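Local atomic coordinates of mutT/nudix family protein (Listeria innocua, PDB entry 3I9X), a protein that probably acts as a hydrolase of the Nudix family, represented here by the part of the protein that carries the Nudix domain. Residues S30-T35 against R88-E93; I51-T56 against L157-L162; P110-D113 against W117-S120. All blocks are in the same frame, centred on the assembly; numbering follows the deposited sequence.

Interaction 1 of 3, residues S30-T35 against R88-E93; sequences SDMILT and RELEEE
Leu90 of the helix meets Met32 and Leu34 of the strand in a contact without hydrogen bonds, mainly between apolar side chains. Its CG stands anti to the backbone N (chi1 -179°), which carries CD1 towards the strand; there CD1 lies 3.8 Å from Leu34 CD1 and 3.9 Å from Met32 CE. One methyl group of the helix thus touches the side chains of two alternate strand residues. The Met32 chain runs at about a right angle to Leu90, and a bend at its last torsion (chi3 25°) turns CE back to reach Leu90 CB at 4.0 Å.

The thioether also packs on the helix backbone: Met32 SD lies 3.7 Å from Leu90 N and 4.2 Å from Glu89 CB. A long, flexible methionine suits this place, where the strand and helix axes are 9.7 Å apart.

The charged ends find partners outside the contact. Arg88 forms a salt bridge with Glu80, Glu93 forms one with Arg135, and the Glu89 carboxylate leads away from the strand.

The sequence Arg88-Glu89-Leu90-Glu91-Glu92-Glu93 matches the REUXEE core of the Nudix box, in which U is a bulky aliphatic residue. In relatives, glutamates of this motif bind divalent metal ions. Leucine packed on the strand is consistent with an amphipathic helix that turns its apolar side to the sheet while the Glu89 carboxylate leads away.

Interaction 2 of 3, residues I51-T56 against L157-L162; sequences IKRSLT and LAFDHL
Arg53 and Phe159 meet with a guanidinium face turned to a ring edge. Phe159 CZ sits over one face of the guanidinium, towards its rim, 4.0 Å from Arg53 CZ and 3.9 Å from Arg53 NH1, while NH1 lies near the plane of the ring. The two planes are 66° apart, so this is neither a parallel stack nor a cation over the aromatic face.

The aliphatic part of the same arginine supplies the apolar packing. Arg53 CD rests 3.8 Å from Ala158 CB and 4.1 Å from Phe159 CE1. A bend at chi3 (60°) turns the guanidinium out of line with the methylenes, letting the two parts of one side chain meet two neighbouring residues. The small alanine lets the methylene come close.

A backbone hydrogen bond shapes the second segment. His161 N bonds to Ala158 O at 2.9 Å, closing a type II' turn with Phe159 at its first corner, where the turn requires a positive phi (60°), uncommon outside glycine. Phe159 N bonds to Glu65. Phe159 CD1 also lies over one face of the His161 imidazole, whose ND1 bonds with Val71 N and whose NE2 bonds to a bound glycerol, which may mark a pocket.

Arg53 NE bonds to Met64 O, so the cation's polar edge is held by the loop after strand 43-52 while its flat face serves as packing surface. The contact therefore joins the end of that strand to the turn leading into helix 161-177 without any hydrogen bond between the two segments.

Interaction 3 of 3, residues P110-D113 against W117-S120; sequences PGRD and WIIS
Arg112 reaches across a tight loop to Ile118 and Ser120 at the start of strand 118-126. Its first torsion sets CG between the backbone N and the carbonyl carbon (chi1 53°), and from CB the chain approaches the Ile118 carbonyl oxygen. CG passes 3.8 Å from Ile118 O, and CD comes to 3.5 Å from the same oxygen. A bend at chi3 then turns the head, so that NE faces outside the loop and forms a salt bridge with Asp160. Ser120 CB lies over one face of the guanidinium, towards its rim, 3.8 Å from Arg112 CZ and 3.7 Å from Arg112 NH2. NH1 donates to Ile118 O at 3.0 Å, with an N-H...O angle of 154°. The oxygen lies close to the guanidinium plane, yet the donor stands 62° out of the carbonyl plane, so it uses no lone pair in the usual direction.

Beside it, Asp113 crosses Ile118 obliquely, and the methyl Ile118 CD1 packs 3.3 Å from Asp113 OD2. That carboxylate pairs with Arg115 in the intervening loop. Arg112 NH1 and Asp113 OD2 each also bond to O1 of a glycerol, probably from crystallisation, which may mark a pocket. Ser120 OG turns to Asp31, leaving its CB for the arginine.

Arginine suits this buried place because one flat cation can satisfy several acceptors in its plane and still pack by its face. The Asp160 carboxylate would offset its charge; the NH1 bond ties the loop to the strand, and the Asp160 bridge ties it to the turn before helix 161-177.

Overall arrangement
From the N terminus, strand 27-40 opens interaction 1 and the end of strand 43-52 opens interaction 2. Helix 82-94 closes interaction 1 over 52 residues, laying the Nudix helix on the sheet. Interaction 3 then opens and closes across three residues, folding the loop before strand 118-126 onto that strand. Interaction 2 closes last, at the turn before helix 161-177. Interactions 1 and 2 therefore cross, interaction 3 nests inside interaction 2, and interactions 1 and 3 lie in series. All reach one mixed sheet. Each pair of interactions also touches directly; between interactions 1 and 2, for example, Glu93 packs on Ile51.

Interaction 1 of 3, residues S30-T35 against R88-E93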
loop_
_atom_site.group_PDB
_atom_site.type_symbol
_atom_site.label_atom_id
_atom_site.label_comp_id
_atom_site.label_asym_id
_atom_site.label_seq_id
_atom_site.Cartn_x
_atom_site.Cartn_y
_atom_site.Cartn_z
ATOM N N SER A 30 -5.609 8.806 0.722
ATOM C CA SER A 30 -4.215 9.136 0.532
ATOM C C SER A 30 -3.836 10.087 1.662
ATOM O O SER A 30 -4.336 11.209 1.707
ATOM C CB SER A 30 -4.071 9.850 -0.793
ATOM O OG SER A 30 -2.746 9.801 -1.248
ATOM N N ASP A 31 -3.053 9.610 2.621
ATOM C CA ASP A 31 -2.653 10.416 3.795
ATOM C C ASP A 31 -1.161 10.733 3.767
ATOM O O ASP A 31 -0.337 9.874 3.424
ATOM C CB ASP A 31 -3.050 9.667 5.072
ATOM C CG ASP A 31 -4.562 9.566 5.223
ATOM O OD1 ASP A 31 -5.209 10.639 5.137
ATOM O OD2 ASP A 31 -5.104 8.439 5.376
ATOM N N MET A 32 -0.835 11.967 4.155
ATOM C CA MET A 32 0.485 12.554 3.964
ATOM C C MET A 32 1.159 12.978 5.265
ATOM O O MET A 32 0.682 13.869 5.966
ATOM C CB MET A 32 0.378 13.792 3.086
ATOM C CG MET A 32 -0.437 13.557 1.751
ATOM S SD MET A 32 -0.252 14.929 0.526
ATOM C CE MET A 32 1.390 15.445 1.193
ATOM N N ILE A 33 2.275 12.349 5.576
ATOM C CA ILE A 33 3.167 12.831 6.623
ATOM C C ILE A 33 4.031 13.913 5.979
ATOM O O ILE A 33 4.950 13.628 5.190
ATOM C CB ILE A 33 3.989 11.716 7.155
ATOM C CG1 ILE A 33 3.070 10.703 7.836
ATOM C CG2 ILE A 33 5.024 12.174 8.118
ATOM C CD1 ILE A 33 2.590 11.192 9.102
ATOM N N LEU A 34 3.729 15.151 6.324
ATOM C CA LEU A 34 4.367 16.311 5.724
ATOM C C LEU A 34 5.379 16.934 6.651
ATOM O O LEU A 34 5.001 17.622 7.614
ATOM C CB LEU A 34 3.295 17.345 5.403
ATOM C CG LEU A 34 3.470 18.325 4.277
ATOM C CD1 LEU A 34 4.198 17.608 3.151
ATOM C CD2 LEU A 34 2.069 18.835 3.797
ATOM N N THR A 35 6.654 16.721 6.362
ATOM C CA THR A 35 7.722 17.110 7.294
ATOM C C THR A 35 8.703 18.132 6.763
ATOM O O THR A 35 8.817 18.341 5.546
ATOM C CB THR A 35 8.503 15.903 7.768
ATOM O OG1 THR A 35 9.362 15.426 6.740
ATOM C CG2 THR A 35 7.567 14.770 8.211
ATOM N N ARG A 88 -2.082 16.101 -5.582
ATOM C CA ARG A 88 -3.108 17.145 -5.517
ATOM C C ARG A 88 -3.222 17.719 -4.113
ATOM O O ARG A 88 -3.207 18.949 -3.963
ATOM C CB ARG A 88 -4.519 16.664 -5.974
ATOM C CG ARG A 88 -5.604 17.745 -5.698
ATOM C CD ARG A 88 -7.047 17.368 -5.988
ATOM N NE ARG A 88 -7.537 16.296 -5.116
ATOM C CZ ARG A 88 -7.658 15.027 -5.483
ATOM N NH1 ARG A 88 -7.333 14.660 -6.706
ATOM N NH2 ARG A 88 -8.094 14.124 -4.618
ATOM N N GLU A 89 -3.382 16.848 -3.103
ATOM C CA GLU A 89 -3.596 17.322 -1.721
ATOM C C GLU A 89 -2.375 18.086 -1.197
ATOM O O GLU A 89 -2.526 19.007 -0.425
ATOM C CB GLU A 89 -4.028 16.207 -0.740
ATOM C CG GLU A 89 -5.500 15.720 -0.922
ATOM C CD GLU A 89 -6.565 16.614 -0.236
ATOM O OE1 GLU A 89 -6.274 17.794 0.106
ATOM O OE2 GLU A 89 -7.707 16.127 -0.022
ATOM N N LEU A 90 -1.180 17.744 -1.654
ATOM C CA LEU A 90 -0.013 18.533 -1.316
ATOM C C LEU A 90 -0.203 19.985 -1.803
ATOM O O LEU A 90 -0.056 20.926 -1.018
ATOM C CB LEU A 90 1.246 17.916 -1.913
ATOM C CG LEU A 90 2.569 18.613 -1.630
ATOM C CD1 LEU A 90 2.709 18.917 -0.122
ATOM C CD2 LEU A 90 3.704 17.774 -2.124
ATOM N N GLU A 91 -0.560 20.159 -3.079
ATOM C CA GLU A 91 -0.769 21.503 -3.644
ATOM C C GLU A 91 -1.909 22.295 -3.000
ATOM O O GLU A 91 -1.737 23.482 -2.731
ATOM C CB GLU A 91 -0.955 21.471 -5.178
ATOM C CG GLU A 91 -1.350 22.856 -5.771
ATOM C CD GLU A 91 -0.827 23.086 -7.179
ATOM O OE1 GLU A 91 -0.816 22.111 -7.973
ATOM O OE2 GLU A 91 -0.436 24.255 -7.486
ATOM N N GLU A 92 -3.055 21.668 -2.756
ATOM C CA GLU A 92 -4.192 22.370 -2.136
ATOM C C GLU A 92 -3.850 22.907 -0.754
ATOM O O GLU A 92 -4.391 23.920 -0.320
ATOM C CB GLU A 92 -5.417 21.462 -1.990
ATOM C CG GLU A 92 -6.018 20.984 -3.312
ATOM C CD GLU A 92 -7.447 20.464 -3.162
ATOM O OE1 GLU A 92 -8.079 20.184 -4.206
ATOM O OE2 GLU A 92 -7.941 20.348 -2.011
ATOM N N GLU A 93 -2.953 22.216 -0.066
ATOM C CA GLU A 93 -2.645 22.542 1.308
ATOM C C GLU A 93 -1.401 23.409 1.416
ATOM O O GLU A 93 -1.220 24.048 2.433
ATOM C CB GLU A 93 -2.458 21.259 2.141
ATOM C CG GLU A 93 -3.110 21.313 3.514
ATOM C CD GLU A 93 -4.567 20.820 3.530
ATOM O OE1 GLU A 93 -4.850 19.730 2.977
ATOM O OE2 GLU A 93 -5.430 21.504 4.131
#

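Interaction 2 of 3, residues I51-T56 against L157-L162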
loop_
_atom_site.group_PDB
_atom_site.type_symbol
_atom_site.label_atom_id
_atom_site.label_comp_id
_atom_site.label_asym_id
_atom_site.label_seq_id
_atom_site.Cartn_x
_atom_site.Cartn_y
_atom_site.Cartn_z
ATOM N N ILE A 51 -3.330 18.995 11.221
ATOM C CA ILE A 51 -4.540 19.757 11.078
ATOM C C ILE A 51 -5.587 19.253 12.105
ATOM O O ILE A 51 -5.980 18.068 12.143
ATOM C CB ILE A 51 -5.089 19.627 9.657
ATOM C CG1 ILE A 51 -4.020 20.047 8.608
ATOM C CG2 ILE A 51 -6.387 20.442 9.492
ATOM C CD1 ILE A 51 -4.523 19.966 7.173
ATOM N N LYS A 52 -6.044 20.158 12.956
ATOM C CA LYS A 52 -6.998 19.733 14.015
ATOM C C LYS A 52 -8.362 19.557 13.384
ATOM O O LYS A 52 -8.828 20.434 12.674
ATOM C CB LYS A 52 -7.041 20.768 15.101
ATOM C CG LYS A 52 -7.858 20.425 16.351
ATOM C CD LYS A 52 -7.942 21.671 17.222
ATOM C CE LYS A 52 -7.396 21.442 18.618
ATOM N NZ LYS A 52 -7.139 22.751 19.286
ATOM N N ARG A 53 -8.985 18.409 13.603
ATOM C CA ARG A 53 -10.363 18.216 13.133
ATOM C C ARG A 53 -11.336 19.148 13.864
ATOM O O ARG A 53 -11.242 19.332 15.071
ATOM C CB ARG A 53 -10.807 16.781 13.303
ATOM C CG ARG A 53 -10.069 15.808 12.338
ATOM C CD ARG A 53 -10.556 14.401 12.529
ATOM N NE ARG A 53 -11.995 14.266 12.268
ATOM C CZ ARG A 53 -12.556 14.204 11.061
ATOM N NH1 ARG A 53 -11.825 14.237 9.952
ATOM N NH2 ARG A 53 -13.862 14.099 10.961
ATOM N N SER A 54 -12.218 19.752 13.095
ATOM C CA SER A 54 -13.319 20.540 13.627
ATOM C C SER A 54 -14.086 19.810 14.742
ATOM O O SER A 54 -14.230 18.587 14.721
ATOM C CB SER A 54 -14.292 20.926 12.485
ATOM O OG SER A 54 -15.385 21.696 12.985
ATOM N N LEU A 55 -14.573 20.569 15.717
ATOM C CA LEU A 55 -15.539 20.028 16.725
ATOM C C LEU A 55 -16.849 19.532 16.115
ATOM O O LEU A 55 -17.445 18.564 16.598
ATOM C CB LEU A 55 -15.821 21.063 17.839
ATOM C CG LEU A 55 -14.597 21.467 18.705
ATOM C CD1 LEU A 55 -14.933 22.633 19.642
ATOM C CD2 LEU A 55 -14.040 20.292 19.472
ATOM N N THR A 56 -17.274 20.149 15.026
ATOM C CA THR A 56 -18.506 19.772 14.391
ATOM C C THR A 56 -18.386 19.324 12.948
ATOM O O THR A 56 -17.493 19.750 12.218
ATOM C CB THR A 56 -19.462 20.940 14.379
ATOM O OG1 THR A 56 -18.740 22.107 13.958
ATOM C CG2 THR A 56 -20.007 21.165 15.777
ATOM N N LEU A 157 -4.431 12.466 18.706
ATOM C CA LEU A 157 -4.363 12.227 17.260
ATOM C C LEU A 157 -5.562 11.436 16.737
ATOM O O LEU A 157 -5.948 10.435 17.326
ATOM C CB LEU A 157 -3.059 11.491 16.923
ATOM C CG LEU A 157 -1.751 12.306 16.963
ATOM C CD1 LEU A 157 -0.550 11.415 16.980
ATOM C CD2 LEU A 157 -1.635 13.290 15.799
ATOM N N ALA A 158 -6.131 11.870 15.621
ATOM C CA ALA A 158 -7.273 11.207 15.009
ATOM C C ALA A 158 -6.931 9.803 14.445
ATOM O O ALA A 158 -5.796 9.552 14.001
ATOM C CB ALA A 158 -7.868 12.111 13.896
ATOM N N PHE A 159 -7.897 8.886 14.529
ATOM C CA PHE A 159 -7.859 7.587 13.818
ATOM C C PHE A 159 -6.643 6.820 14.264
ATOM O O PHE A 159 -6.350 6.763 15.471
ATOM C CB PHE A 159 -7.837 7.793 12.284
ATOM C CG PHE A 159 -8.869 8.780 11.772
ATOM C CD1 PHE A 159 -8.470 9.998 11.221
ATOM C CD2 PHE A 159 -10.227 8.472 11.789
ATOM C CE1 PHE A 159 -9.403 10.911 10.736
ATOM C CE2 PHE A 159 -11.163 9.400 11.317
ATOM C CZ PHE A 159 -10.749 10.606 10.796
ATOM N N ASP A 160 -5.923 6.201 13.333
ATOM C CA ASP A 160 -4.677 5.527 13.717
ATOM C C ASP A 160 -3.477 6.409 13.449
ATOM O O ASP A 160 -2.369 5.898 13.264
ATOM C CB ASP A 160 -4.514 4.167 12.989
ATOM C CG ASP A 160 -4.605 4.275 11.490
ATOM O OD1 ASP A 160 -4.883 5.361 10.934
ATOM O OD2 ASP A 160 -4.475 3.230 10.839
ATOM N N HIS A 161 -3.665 7.721 13.389
ATOM C CA HIS A 161 -2.581 8.578 12.932
ATOM C C HIS A 161 -1.336 8.590 13.804
ATOM O O HIS A 161 -0.248 8.924 13.279
ATOM C CB HIS A 161 -3.048 9.990 12.588
ATOM C CG HIS A 161 -3.875 10.033 11.357
ATOM N ND1 HIS A 161 -4.281 11.207 10.750
ATOM C CD2 HIS A 161 -4.405 9.027 10.628
ATOM C CE1 HIS A 161 -5.014 10.916 9.691
ATOM N NE2 HIS A 161 -5.097 9.597 9.590
ATOM N N LEU A 162 -1.466 8.217 15.080
ATOM C CA LEU A 162 -0.314 8.016 15.929
ATOM C C LEU A 162 0.572 6.889 15.356
ATOM O O LEU A 162 1.810 6.984 15.359
ATOM C CB LEU A 162 -0.715 7.630 17.353
ATOM C CG LEU A 162 0.511 7.395 18.266
ATOM C CD1 LEU A 162 1.463 8.587 18.210
ATOM C CD2 LEU A 162 0.158 7.013 19.768
#

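Interaction 3 of 3, residues P110-D113 against W117-S120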
loop_
_atom_site.group_PDB
_atom_site.type_symbol
_atom_site.label_atom_id
_atom_site.label_comp_id
_atom_site.label_asym_id
_atom_site.label_seq_id
_atom_site.Cartn_x
_atom_site.Cartn_y
_atom_site.Cartn_z
ATOM N N PRO A 110 -8.532 -3.428 10.676
ATOM C CA PRO A 110 -9.982 -3.265 10.830
ATOM C C PRO A 110 -10.298 -2.403 12.053
ATOM O O PRO A 110 -9.662 -2.523 13.086
ATOM C CB PRO A 110 -10.513 -4.703 10.966
ATOM C CG PRO A 110 -9.316 -5.596 11.055
ATOM C CD PRO A 110 -8.060 -4.785 11.015
ATOM N N GLY A 111 -11.199 -1.460 11.888
ATOM C CA GLY A 111 -11.531 -0.542 12.978
ATOM C C GLY A 111 -10.753 0.776 13.010
ATOM O O GLY A 111 -11.073 1.628 13.845
ATOM N N ARG A 112 -9.764 0.968 12.111
ATOM C CA ARG A 112 -8.872 2.130 12.185
ATOM C C ARG A 112 -9.652 3.427 12.090
ATOM O O ARG A 112 -9.336 4.402 12.762
ATOM C CB ARG A 112 -7.762 2.085 11.109
ATOM C CG ARG A 112 -8.226 1.881 9.657
ATOM C CD ARG A 112 -7.008 1.880 8.701
ATOM N NE ARG A 112 -6.365 3.189 8.861
ATOM C CZ ARG A 112 -6.794 4.277 8.265
ATOM N NH1 ARG A 112 -7.758 4.206 7.368
ATOM N NH2 ARG A 112 -6.237 5.437 8.549
ATOM N N ASP A 113 -10.668 3.411 11.244
ATOM C CA ASP A 113 -11.542 4.522 11.010
ATOM C C ASP A 113 -12.957 4.081 11.428
ATOM O O ASP A 113 -13.517 3.110 10.885
ATOM C CB ASP A 113 -11.502 4.884 9.530
ATOM C CG ASP A 113 -12.103 6.251 9.215
ATOM O OD1 ASP A 113 -13.216 6.572 9.703
ATOM O OD2 ASP A 113 -11.496 6.993 8.390
ATOM N N TRP A 117 -15.060 0.865 6.626
ATOM C CA TRP A 117 -13.890 0.081 6.163
ATOM C C TRP A 117 -13.069 0.993 5.230
ATOM O O TRP A 117 -13.401 1.134 4.037
ATOM C CB TRP A 117 -14.379 -1.197 5.453
ATOM C CG TRP A 117 -13.321 -2.134 4.946
ATOM C CD1 TRP A 117 -12.000 -2.113 5.232
ATOM C CD2 TRP A 117 -13.540 -3.275 4.109
ATOM N NE1 TRP A 117 -11.367 -3.159 4.597
ATOM C CE2 TRP A 117 -12.297 -3.886 3.903
ATOM C CE3 TRP A 117 -14.676 -3.840 3.521
ATOM C CZ2 TRP A 117 -12.150 -5.050 3.141
ATOM C CZ3 TRP A 117 -14.534 -4.992 2.744
ATOM C CH2 TRP A 117 -13.283 -5.582 2.562
ATOM N N ILE A 118 -12.086 1.707 5.790
ATOM C CA ILE A 118 -11.368 2.717 4.976
ATOM C C ILE A 118 -9.897 2.337 4.966
ATOM O O ILE A 118 -9.309 2.053 6.011
ATOM C CB ILE A 118 -11.633 4.173 5.466
ATOM C CG1 ILE A 118 -13.118 4.525 5.296
ATOM C CG2 ILE A 118 -10.835 5.182 4.663
ATOM C CD1 ILE A 118 -13.589 5.621 6.215
ATOM N N ILE A 119 -9.352 2.238 3.764
ATOM C CA ILE A 119 -7.983 1.814 3.554
ATOM C C ILE A 119 -7.194 3.066 3.212
ATOM O O ILE A 119 -7.600 3.843 2.311
ATOM C CB ILE A 119 -7.913 0.819 2.401
ATOM C CG1 ILE A 119 -8.690 -0.465 2.769
ATOM C CG2 ILE A 119 -6.473 0.488 2.034
ATOM C CD1 ILE A 119 -9.464 -1.038 1.560
ATOM N N SER A 120 -6.132 3.303 3.987
ATOM C CA SER A 120 -5.260 4.446 3.777
ATOM C C SER A 120 -3.928 4.077 3.142
ATOM O O SER A 120 -3.217 3.256 3.665
ATOM C CB SER A 120 -4.967 5.142 5.104
ATOM O OG SER A 120 -3.810 5.935 4.964
#